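Local coordinates for cutinase-like protein (Cryptococcus sp., PDB 2CZQ) that probably hydrolyses carboxylic esters, as a cutinase-like enzyme built on the alpha/beta hydrolase fold, at residues A94-G99 / S148-W153; A58-I63 / A88-V93; G122-V127 / G152-T157. All blocks are in the same frame, centred on the assembly; numbering follows the deposited sequence.

Contact 1: residues A94-G99 / S148-W153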
loop_
_atom_site.group_PDB
_atom_site.type_symbol
_atom_site.label_atom_id
_atom_site.label_comp_id
_atom_site.label_asym_id
_atom_site.label_seq_id
_atom_site.Cartn_x
_atom_site.Cartn_y
_atom_site.Cartn_z
ATOM N N ALA A 94 -6.660 -5.677 6.055
ATOM C CA ALA A 94 -7.583 -5.983 4.961
ATOM C C ALA A 94 -7.167 -7.257 4.228
ATOM O O ALA A 94 -8.012 -8.095 3.919
ATOM C CB ALA A 94 -7.704 -4.814 3.984
ATOM N N LEU A 95 -5.873 -7.420 3.959
ATOM C CA LEU A 95 -5.401 -8.632 3.282
ATOM C C LEU A 95 -5.706 -9.870 4.114
ATOM O O LEU A 95 -6.129 -10.903 3.586
ATOM C CB LEU A 95 -3.903 -8.575 3.000
ATOM C CG LEU A 95 -3.338 -7.326 2.321
ATOM C CD1 LEU A 95 -1.872 -7.540 1.989
ATOM C CD2 LEU A 95 -4.127 -6.937 1.071
ATOM N N GLN A 96 -5.487 -9.757 5.422
ATOM C CA GLN A 96 -5.752 -10.855 6.342
ATOM C C GLN A 96 -7.224 -11.263 6.315
ATOM O O GLN A 96 -7.548 -12.448 6.394
ATOM C CB GLN A 96 -5.328 -10.473 7.762
ATOM C CG GLN A 96 -3.830 -10.222 7.904
ATOM C CD GLN A 96 -3.454 -9.568 9.223
ATOM O OE1 GLN A 96 -4.318 -9.203 10.022
ATOM N NE2 GLN A 96 -2.154 -9.401 9.448
ATOM N N GLN A 97 -8.109 -10.279 6.186
ATOM C CA GLN A 97 -9.545 -10.530 6.149
ATOM C C GLN A 97 -10.027 -11.008 4.785
ATOM O O GLN A 97 -10.951 -11.817 4.712
ATOM C CB GLN A 97 -10.317 -9.279 6.551
ATOM C CG GLN A 97 -10.194 -8.969 8.027
ATOM C CD GLN A 97 -11.016 -7.773 8.451
ATOM O OE1 GLN A 97 -11.965 -7.383 7.771
ATOM N NE2 GLN A 97 -10.657 -7.186 9.587
ATOM N N LEU A 98 -9.422 -10.510 3.713
ATOM C CA LEU A 98 -9.834 -10.897 2.366
ATOM C C LEU A 98 -9.493 -12.342 2.033
ATOM O O LEU A 98 -10.199 -12.988 1.261
ATOM C CB LEU A 98 -9.217 -9.975 1.319
ATOM C CG LEU A 98 -9.766 -8.549 1.254
ATOM C CD1 LEU A 98 -8.917 -7.707 0.321
ATOM C CD2 LEU A 98 -11.231 -8.521 0.839
ATOM N N GLY A 99 -8.413 -12.853 2.609
ATOM C CA GLY A 99 -7.954 -14.185 2.274
ATOM C C GLY A 99 -7.177 -14.194 0.975
ATOM O O GLY A 99 -6.888 -13.141 0.400
ATOM N N SER A 148 1.174 -9.728 9.805
ATOM C CA SER A 148 1.953 -9.349 8.639
ATOM C C SER A 148 1.159 -9.544 7.352
ATOM O O SER A 148 0.042 -10.067 7.363
ATOM C CB SER A 148 3.212 -10.212 8.590
ATOM O OG SER A 148 2.865 -11.584 8.531
ATOM N N VAL A 149 1.748 -9.111 6.242
ATOM C CA VAL A 149 1.245 -9.465 4.922
ATOM C C VAL A 149 1.180 -10.994 4.851
ATOM O O VAL A 149 2.199 -11.653 5.062
ATOM C CB VAL A 149 2.194 -8.937 3.817
ATOM C CG1 VAL A 149 1.778 -9.445 2.442
ATOM C CG2 VAL A 149 2.256 -7.415 3.830
ATOM N N PRO A 150 0.008 -11.578 4.593
ATOM C CA PRO A 150 -0.073 -13.045 4.508
ATOM C C PRO A 150 0.784 -13.603 3.377
ATOM O O PRO A 150 0.962 -12.958 2.344
ATOM C CB PRO A 150 -1.557 -13.308 4.244
ATOM C CG PRO A 150 -2.246 -12.076 4.726
ATOM C CD PRO A 150 -1.309 -10.939 4.406
ATOM N N SER A 151 1.306 -14.808 3.580
ATOM C CA SER A 151 2.188 -15.441 2.602
ATOM C C SER A 151 1.615 -15.438 1.182
ATOM O O SER A 151 2.341 -15.202 0.222
ATOM C CB SER A 151 2.580 -16.853 3.044
ATOM O OG SER A 151 1.454 -17.702 3.093
ATOM N N GLY A 152 0.309 -15.673 1.055
ATOM C CA GLY A 152 -0.344 -15.747 -0.245
ATOM C C GLY A 152 -0.502 -14.418 -0.969
ATOM O O GLY A 152 -0.914 -14.401 -2.131
ATOM N N TRP A 153 -0.175 -13.318 -0.287
ATOM C CA TRP A 153 -0.199 -11.972 -0.861
ATOM C C TRP A 153 1.193 -11.448 -1.216
ATOM O O TRP A 153 1.319 -10.462 -1.948
ATOM C CB TRP A 153 -0.835 -10.998 0.127
ATOM C CG TRP A 153 -2.322 -11.060 0.204
ATOM C CD1 TRP A 153 -3.075 -11.828 1.043
ATOM C CD2 TRP A 153 -3.243 -10.309 -0.582
ATOM N NE1 TRP A 153 -4.413 -11.596 0.828
ATOM C CE2 TRP A 153 -4.542 -10.662 -0.166
ATOM C CE3 TRP A 153 -3.101 -9.359 -1.603
ATOM C CZ2 TRP A 153 -5.691 -10.102 -0.735
ATOM C CZ3 TRP A 153 -4.239 -8.805 -2.167
ATOM C CH2 TRP A 153 -5.517 -9.177 -1.729
HETATM O O HOH W 1 -5.038 -13.414 3.227
#
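Leu95 lays its side chain over one face of the Trp153 indole, and this is the apolar centre of the contact. Its CD2 stands 3.6 Å from the centroid of the six-membered ring, only 5° off the ring normal, a clear CH-pi contact. Leu95 CD1 lies 4.0 Å from Trp153 CG, and Leu95 CB packs 3.8 Å from Pro150 CD. The leucine fork suits a flat indole: both methyls lie against it, and CD1 reaches on to Val149. Leu98 adds its CB beside Trp153 CZ2.

Farther out, Trp153 NE1 makes a weak, bent hydrogen bond of 2.9 Å to Gly99 O, just past the helix end, where the positive phi is easy for glycine. A water donates to Leu95 O and weakly accepts from Trp153 NE1, in the plane of the ring. At the polar edge the extended Gln96 chain crosses Pro150 and sends NE2 to Ser148 O, a nearly straight bond of 3.1 Å; NE2 also serves Gln146 O.

The contact fastens the C-terminal end of helix 86-98 of the alpha/beta hydrolase fold to the loop before strand 157-160. Trp153 also rests on Val108 and Val111 of strand 108-114, while Leu98 reaches helix 57-73.

Contact 2: residues A58-I63 / A88-V93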
loop_
_atom_site.group_PDB
_atom_site.type_symbol
_atom_site.label_atom_id
_atom_site.label_comp_id
_atom_site.label_asym_id
_atom_site.label_seq_id
_atom_site.Cartn_x
_atom_site.Cartn_y
_atom_site.Cartn_z
ATOM N N ALA A 58 -12.049 0.981 10.965
ATOM C CA ALA A 58 -12.894 1.663 9.987
ATOM C C ALA A 58 -12.180 1.812 8.642
ATOM O O ALA A 58 -12.818 1.789 7.592
ATOM C CB ALA A 58 -13.363 3.009 10.510
ATOM N N GLY A 59 -10.860 1.966 8.672
ATOM C CA GLY A 59 -10.070 2.046 7.454
ATOM C C GLY A 59 -10.067 0.725 6.712
ATOM O O GLY A 59 -10.356 0.673 5.516
ATOM N N THR A 60 -9.752 -0.353 7.419
ATOM C CA THR A 60 -9.804 -1.683 6.829
ATOM C C THR A 60 -11.177 -1.960 6.210
ATOM O O THR A 60 -11.275 -2.456 5.088
ATOM C CB THR A 60 -9.477 -2.718 7.909
ATOM O OG1 THR A 60 -8.110 -2.554 8.318
ATOM C CG2 THR A 60 -9.618 -4.158 7.381
ATOM N N ALA A 61 -12.234 -1.639 6.952
ATOM C CA ALA A 61 -13.591 -1.884 6.473
ATOM C C ALA A 61 -13.888 -1.100 5.199
ATOM O O ALA A 61 -14.544 -1.615 4.291
ATOM C CB ALA A 61 -14.611 -1.563 7.547
ATOM N N ASP A 62 -13.414 0.141 5.126
ATOM C CA ASP A 62 -13.712 0.973 3.973
ATOM C C ASP A 62 -12.915 0.565 2.732
ATOM O O ASP A 62 -13.416 0.678 1.614
ATOM C CB ASP A 62 -13.539 2.450 4.305
ATOM C CG ASP A 62 -14.159 3.341 3.274
ATOM O OD1 ASP A 62 -15.374 3.179 2.995
ATOM O OD2 ASP A 62 -13.484 4.217 2.697
ATOM N N ILE A 63 -11.688 0.075 2.918
ATOM C CA ILE A 63 -10.936 -0.514 1.808
ATOM C C ILE A 63 -11.753 -1.644 1.177
ATOM O O ILE A 63 -11.957 -1.700 -0.040
ATOM C CB ILE A 63 -9.583 -1.080 2.298
ATOM C CG1 ILE A 63 -8.636 0.039 2.736
ATOM C CG2 ILE A 63 -8.921 -1.936 1.208
ATOM C CD1 ILE A 63 -7.465 -0.479 3.574
ATOM N N ALA A 88 -0.932 1.669 6.081
ATOM C CA ALA A 88 -0.301 0.407 5.709
ATOM C C ALA A 88 -0.815 -0.725 6.599
ATOM O O ALA A 88 -1.158 -1.793 6.099
ATOM C CB ALA A 88 1.220 0.511 5.770
ATOM N N ALA A 89 -0.879 -0.488 7.909
ATOM C CA ALA A 89 -1.419 -1.477 8.834
ATOM C C ALA A 89 -2.872 -1.806 8.483
ATOM O O ALA A 89 -3.261 -2.973 8.436
ATOM C CB ALA A 89 -1.300 -0.990 10.269
ATOM N N ALA A 90 -3.673 -0.778 8.209
ATOM C CA ALA A 90 -5.070 -1.011 7.834
ATOM C C ALA A 90 -5.177 -1.879 6.581
ATOM O O ALA A 90 -6.078 -2.719 6.465
ATOM C CB ALA A 90 -5.796 0.303 7.627
ATOM N N THR A 91 -4.253 -1.674 5.648
ATOM C CA THR A 91 -4.212 -2.449 4.412
ATOM C C THR A 91 -3.810 -3.898 4.679
ATOM O O THR A 91 -4.437 -4.825 4.162
ATOM C CB THR A 91 -3.253 -1.791 3.413
ATOM O OG1 THR A 91 -3.706 -0.462 3.111
ATOM C CG2 THR A 91 -3.281 -2.514 2.074
ATOM N N VAL A 92 -2.766 -4.094 5.484
ATOM C CA VAL A 92 -2.334 -5.434 5.869
ATOM C C VAL A 92 -3.495 -6.222 6.482
ATOM O O VAL A 92 -3.725 -7.379 6.126
ATOM C CB VAL A 92 -1.139 -5.363 6.842
ATOM C CG1 VAL A 92 -0.870 -6.719 7.481
ATOM C CG2 VAL A 92 0.100 -4.845 6.123
ATOM N N VAL A 93 -4.227 -5.589 7.390
ATOM C CA VAL A 93 -5.344 -6.262 8.037
ATOM C C VAL A 93 -6.461 -6.561 7.034
ATOM O O VAL A 93 -7.103 -7.611 7.118
ATOM C CB VAL A 93 -5.815 -5.487 9.285
ATOM C CG1 VAL A 93 -7.032 -6.148 9.929
ATOM C CG2 VAL A 93 -4.670 -5.407 10.292
#
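Thr60 points its side chain at the neighbouring helix and places OG1 2.8 Å from Ala90 O, donating a hydrogen bond to it. The hydroxyl lies in the carbonyl plane on a lone pair, with a C=O...OG1 angle of 116°, so it approaches from the side of the carbonyl. With chi1 at -66°, OG1 sits beside its own backbone N, and CG2, anti to that N, is turned toward the backbone at Val93. Threonine suits the site because one branch serves a buried carbonyl and the other packs; Val93 CB closes on the hydroxyl at 3.8 Å.

The axes of segments 58-63 and 88-93 cross at -57° and come within 8.3 Å of each other. In the alpha/beta hydrolase fold the second of these helices is the one that follows the nucleophile elbow, which Gly83, Ser85 and Gly87 probably form here. Small residues allow the close approach: Ala90 points its CB toward segment 58-63, against Thr60 and 4.4 Å from Gly59 C, where glycine, lacking a side chain, lets that methyl near the backbone.

One turn after Gly59, Ile63 also faces the second helix. Its CD1 reaches Thr91 at roughly a right angle, 3.8 Å from Thr91 OG1, and lies 4.5 Å from Ala90 CB. The Thr91 hydroxyl is bonded to Gly87 O, one turn earlier.

Contact 3: residues G122-V127 / G152-T157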
loop_
_atom_site.group_PDB
_atom_site.type_symbol
_atom_site.label_atom_id
_atom_site.label_comp_id
_atom_site.label_asym_id
_atom_site.label_seq_id
_atom_site.Cartn_x
_atom_site.Cartn_y
_atom_site.Cartn_z
ATOM N N GLY A 122 12.193 -10.555 6.675
ATOM C CA GLY A 122 12.440 -11.667 5.777
ATOM C C GLY A 122 11.491 -11.816 4.603
ATOM O O GLY A 122 11.784 -12.581 3.693
ATOM N N LEU A 123 10.361 -11.115 4.591
ATOM C CA LEU A 123 9.447 -11.264 3.460
ATOM C C LEU A 123 10.072 -10.693 2.199
ATOM O O LEU A 123 10.656 -9.608 2.228
ATOM C CB LEU A 123 8.109 -10.589 3.736
ATOM C CG LEU A 123 7.269 -11.136 4.889
ATOM C CD1 LEU A 123 5.914 -10.454 4.898
ATOM C CD2 LEU A 123 7.110 -12.653 4.811
ATOM N N THR A 124 9.948 -11.412 1.086
ATOM C CA THR A 124 10.618 -10.978 -0.139
ATOM C C THR A 124 9.900 -9.852 -0.882
ATOM O O THR A 124 10.409 -9.368 -1.890
ATOM C CB THR A 124 10.902 -12.149 -1.078
ATOM O OG1 THR A 124 9.696 -12.887 -1.289
ATOM C CG2 THR A 124 11.872 -13.137 -0.425
ATOM N N CYS A 125 8.743 -9.423 -0.375
ATOM C CA CYS A 125 8.127 -8.171 -0.810
ATOM C C CYS A 125 8.849 -6.953 -0.233
ATOM O O CYS A 125 8.584 -5.830 -0.663
ATOM C CB CYS A 125 6.645 -8.116 -0.413
ATOM S SG CYS A 125 6.299 -8.459 1.336
ATOM N N ASN A 126 9.737 -7.162 0.743
ATOM C CA ASN A 126 10.345 -6.048 1.463
ATOM C C ASN A 126 11.508 -5.455 0.681
ATOM O O ASN A 126 12.489 -6.149 0.398
ATOM C CB ASN A 126 10.919 -6.499 2.813
ATOM C CG ASN A 126 9.884 -7.007 3.817
ATOM O OD1 ASN A 126 8.687 -6.920 3.529
ATOM N ND2 ASN A 126 10.308 -7.531 4.953
ATOM N N VAL A 127 11.413 -4.167 0.374
ATOM C CA VAL A 127 12.522 -3.430 -0.225
ATOM C C VAL A 127 12.736 -2.112 0.510
ATOM O O VAL A 127 11.862 -1.645 1.257
ATOM C CB VAL A 127 12.317 -3.158 -1.737
ATOM C CG1 VAL A 127 12.193 -4.454 -2.524
ATOM C CG2 VAL A 127 11.127 -2.246 -1.977
ATOM N N GLY A 152 0.309 -15.673 1.055
ATOM C CA GLY A 152 -0.344 -15.747 -0.245
ATOM C C GLY A 152 -0.502 -14.418 -0.969
ATOM O O GLY A 152 -0.914 -14.401 -2.131
ATOM N N TRP A 153 -0.175 -13.318 -0.287
ATOM C CA TRP A 153 -0.199 -11.972 -0.861
ATOM C C TRP A 153 1.193 -11.448 -1.216
ATOM O O TRP A 153 1.319 -10.462 -1.948
ATOM C CB TRP A 153 -0.835 -10.998 0.127
ATOM C CG TRP A 153 -2.322 -11.060 0.204
ATOM C CD1 TRP A 153 -3.075 -11.828 1.043
ATOM C CD2 TRP A 153 -3.243 -10.309 -0.582
ATOM N NE1 TRP A 153 -4.413 -11.596 0.828
ATOM C CE2 TRP A 153 -4.542 -10.662 -0.166
ATOM C CE3 TRP A 153 -3.101 -9.359 -1.603
ATOM C CZ2 TRP A 153 -5.691 -10.102 -0.735
ATOM C CZ3 TRP A 153 -4.239 -8.805 -2.167
ATOM C CH2 TRP A 153 -5.517 -9.177 -1.729
ATOM N N VAL A 154 2.236 -12.082 -0.684
ATOM C CA VAL A 154 3.589 -11.543 -0.782
ATOM C C VAL A 154 4.041 -11.315 -2.229
ATOM O O VAL A 154 4.678 -10.303 -2.525
ATOM C CB VAL A 154 4.590 -12.421 0.004
ATOM C CG1 VAL A 154 6.030 -12.026 -0.293
ATOM C CG2 VAL A 154 4.313 -12.322 1.502
ATOM N N SER A 155 3.698 -12.236 -3.128
ATOM C CA SER A 155 4.176 -12.163 -4.507
ATOM C C SER A 155 3.653 -10.962 -5.297
ATOM O O SER A 155 4.224 -10.614 -6.329
ATOM C CB SER A 155 3.879 -13.459 -5.257
ATOM O OG SER A 155 2.498 -13.582 -5.522
ATOM N N LYS A 156 2.583 -10.331 -4.821
ATOM C CA LYS A 156 2.079 -9.128 -5.480
ATOM C C LYS A 156 2.072 -7.916 -4.542
ATOM O O LYS A 156 1.328 -6.963 -4.747
ATOM C CB LYS A 156 0.716 -9.370 -6.137
ATOM C CG LYS A 156 -0.391 -9.738 -5.181
ATOM C CD LYS A 156 -1.650 -10.080 -5.959
ATOM C CE LYS A 156 -2.722 -10.626 -5.036
ATOM N NZ LYS A 156 -4.006 -10.873 -5.758
ATOM N N THR A 157 2.938 -7.959 -3.534
ATOM C CA THR A 157 3.125 -6.861 -2.600
ATOM C C THR A 157 4.531 -6.294 -2.739
ATOM O O THR A 157 5.491 -7.022 -3.018
ATOM C CB THR A 157 2.894 -7.366 -1.160
ATOM O OG1 THR A 157 1.540 -7.814 -1.024
ATOM C CG2 THR A 157 3.035 -6.245 -0.129
#
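Val154 and Cys125 lose the most surface to this contact, and Thr157 completes the trio. Val154 directs both methyls at the 122-127 segment. CG1, anti to its backbone N (chi1 170°), reaches the turn, lying 3.9 Å from Cys125 SG and equally far from Thr124 OG1. CG2, the other branch, meets Leu123 CD1 at 4.2 Å, the two side chains crossing at about a right angle. The forked valine thus fits against the type I turn from Leu123 to Asn126, which presents these three residues in succession.

Cys125 faces both Val154 and Thr157. Its CB comes 3.1 Å from Thr157 O and 3.6 Å from Val154 O, with no hydrogen bond across the contact. A chi1 of 52° puts SG between the backbone N and carbonyl carbon, on the side of the valine methyl. So small a side chain suits a place where two backbone carbonyls press close.

Thr157 brings its CB to 3.9 Å from Cys125 CB. Its hydroxyl turns inward to its own segment, bonding Trp153 O at 2.8 Å from above the carbonyl plane, while Lys156 N reaches that oxygen from the opposite face.

Backbone bonds from Cys125 and Val127 to Asp159 lead into the pairing of strand 126-127 with strand 157-160 at the sheet edge, and Thr157 rests on Val111 of strand 108-114.

From the N terminus, contact 2 closes first, bringing helix 57-73 against helix 86-98 across the connection that contains strand 78-84. Contact 1 takes up the same second helix at its C-terminal end and closes a longer loop, from 94-99 to 148-153, that spans strand 108-114. The loop of contact 3, from 122-127 to 152-157, starts within that span but runs four residues past its end, so the two overlap rather than nest, sharing Gly152 and Trp153. Contacts 1 and 2 touch through Val92 and Thr60, contacts 1 and 3 through Val149; contacts 2 and 3 stay about 7 Å apart at their nearest atoms. Together they join two helices, the loop before strand 157-160 and the sheet edge.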